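Local coordinates for thermophilic dibenzothiophene desulfurization enzyme C (Paenibacillus sp. A11-2, PDB 5XDC), which probably oxidises dibenzothiophene to its 5-oxide and 5,5-dioxide with FMNH2 and molecular oxygen, as a flavin-dependent monooxygenase of the DszC family, at residues A317-V320 and Q321-W324. Numbering follows the deposited sequence.
With SO4 (sulfate ion), chain K.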
loop_
_atom_site.group_PDB
_atom_site.type_symbol
_atom_site.label_atom_id
_atom_site.label_comp_id
_atom_site.label_asym_id
_atom_site.label_seq_id
_atom_site.Cartn_x
_atom_site.Cartn_y
_atom_site.Cartn_z
ATOM N N ALA B 317 -14.407 -6.194 22.132
ATOM C CA ALA B 317 -15.752 -5.983 22.658
ATOM C C ALA B 317 -15.974 -6.781 23.945
ATOM O O ALA B 317 -16.594 -6.287 24.894
ATOM C CB ALA B 317 -16.780 -6.356 21.595
ATOM N N LEU B 318 -15.455 -8.011 24.005
ATOM C CA LEU B 318 -15.540 -8.792 25.239
ATOM C C LEU B 318 -14.819 -8.097 26.388
ATOM O O LEU B 318 -15.281 -8.131 27.537
ATOM C CB LEU B 318 -14.963 -10.188 24.999
ATOM C CG LEU B 318 -15.820 -11.110 24.139
ATOM C CD1 LEU B 318 -15.016 -12.340 23.735
ATOM C CD2 LEU B 318 -17.079 -11.507 24.882
ATOM N N ARG B 319 -13.700 -7.441 26.098
ATOM C CA ARG B 319 -12.971 -6.730 27.135
ATOM C C ARG B 319 -13.729 -5.488 27.597
ATOM O O ARG B 319 -13.726 -5.161 28.788
ATOM C CB ARG B 319 -11.581 -6.362 26.624
ATOM C CG ARG B 319 -10.711 -5.683 27.641
ATOM C CD ARG B 319 -10.563 -6.508 28.930
ATOM N NE ARG B 319 -9.567 -5.907 29.804
ATOM C CZ ARG B 319 -9.238 -6.370 31.005
ATOM N NH1 ARG B 319 -9.827 -7.448 31.485
ATOM N NH2 ARG B 319 -8.311 -5.754 31.722
ATOM N N VAL B 320 -14.378 -4.777 26.675
ATOM C CA VAL B 320 -15.252 -3.674 27.083
ATOM C C VAL B 320 -16.259 -4.165 28.120
ATOM O O VAL B 320 -16.486 -3.521 29.154
ATOM C CB VAL B 320 -15.971 -3.072 25.863
ATOM C CG1 VAL B 320 -17.099 -2.141 26.322
ATOM C CG2 VAL B 320 -14.981 -2.341 24.960
ATOM N N GLN B 321 -16.908 -5.293 27.830
ATOM C CA GLN B 321 -17.928 -5.816 28.736
ATOM C C GLN B 321 -17.321 -6.161 30.090
ATOM O O GLN B 321 -17.910 -5.858 31.138
ATOM C CB GLN B 321 -18.611 -7.033 28.122
ATOM C CG GLN B 321 -19.712 -7.635 28.993
ATOM C CD GLN B 321 -20.874 -6.678 29.192
ATOM O OE1 GLN B 321 -21.154 -5.836 28.337
ATOM N NE2 GLN B 321 -21.559 -6.802 30.321
ATOM N N GLU B 322 -16.139 -6.782 30.092
ATOM C CA GLU B 322 -15.510 -7.152 31.361
ATOM C C GLU B 322 -15.283 -5.924 32.236
ATOM O O GLU B 322 -15.612 -5.923 33.430
ATOM C CB GLU B 322 -14.193 -7.896 31.107
ATOM C CG GLU B 322 -13.432 -8.265 32.386
ATOM C CD GLU B 322 -14.015 -9.469 33.106
ATOM O OE1 GLU B 322 -15.103 -9.938 32.703
ATOM O OE2 GLU B 322 -13.383 -9.944 34.079
ATOM N N LEU B 323 -14.728 -4.856 31.662
ATOM C CA LEU B 323 -14.434 -3.678 32.468
ATOM C C LEU B 323 -15.692 -2.883 32.801
ATOM O O LEU B 323 -15.735 -2.214 33.838
ATOM C CB LEU B 323 -13.413 -2.794 31.756
ATOM C CG LEU B 323 -12.028 -3.428 31.543
ATOM C CD1 LEU B 323 -11.105 -2.437 30.923
ATOM C CD2 LEU B 323 -11.429 -3.957 32.852
ATOM N N TRP B 324 -16.707 -2.947 31.940
ATOM C CA TRP B 324 -18.002 -2.321 32.212
ATOM C C TRP B 324 -18.651 -2.885 33.462
ATOM O O TRP B 324 -19.388 -2.170 34.153
ATOM C CB TRP B 324 -18.908 -2.554 31.017
ATOM C CG TRP B 324 -20.335 -2.062 31.043
ATOM C CD1 TRP B 324 -21.456 -2.824 31.201
ATOM C CD2 TRP B 324 -20.790 -0.726 30.813
ATOM N NE1 TRP B 324 -22.579 -2.044 31.094
ATOM C CE2 TRP B 324 -22.195 -0.750 30.857
ATOM C CE3 TRP B 324 -20.144 0.490 30.565
ATOM C CZ2 TRP B 324 -22.967 0.393 30.662
ATOM C CZ3 TRP B 324 -20.911 1.623 30.379
ATOM C CH2 TRP B 324 -22.305 1.566 30.429
HETATM S S SO4 K . -7.810 -7.865 34.913
HETATM O O1 SO4 K . -6.847 -8.961 35.015
HETATM O O2 SO4 K . -8.950 -8.302 34.106
HETATM O O3 SO4 K . -8.284 -7.500 36.250
HETATM O O4 SO4 K . -7.121 -6.716 34.330
#
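Leu323, one helical turn after Arg319, lays its CD2 methyl over the centre of one face of the guanidinium, 3.7 Å from Arg319 CZ. Leu323 CD1 and CG lie against the preceding nitrogen of the same side chain, CG 3.9 Å from Arg319 NE. From Glu322 the touch is aliphatic and oblique, its CG standing 3.8 Å from Arg319 NH1, while the carboxylate keeps its distance and forms a salt bridge with Arg326. With chi1 at -177° and a bend at chi2, the arginine chain runs forward along the helix, which carries its flat end over the following turn. There the guanidinium offers its edge to a sulfate, probably from the crystallisation liquor. Two nearly straight bonds hold the anion, NH1 of Arg319 to sulfate O2 at 2.9 Å and NH2 of Arg319 to sulfate O4 at 3.0 Å; with the sulfur in the guanidinium plane, this two-pronged grip should fix the rotation of the group. Arg326 NH2 and Gln333 NE2 also hydrogen-bond the sulfate. All this sits on the last two turns of helix 293-324, in the C-terminal helical domain of the acyl-CoA dehydrogenase fold, away from the indole and flavin sites. Successive i to i+4 backbone bonds set the spacing, among them Leu323 N to Arg319 O at 3.1 Å and Trp324 N to Val320 O at 2.9 Å. Buried Val320 faces Leu337 of helix 331-363 and Ile250 and Leu253 of helix 247-276. On the flank toward helix 70-83, Gln321 accepts a bond from Trp70 N through OE1 and gives one from NE2 to Glu325, and the Trp324 ring meets that of Trp70 edge-to-face.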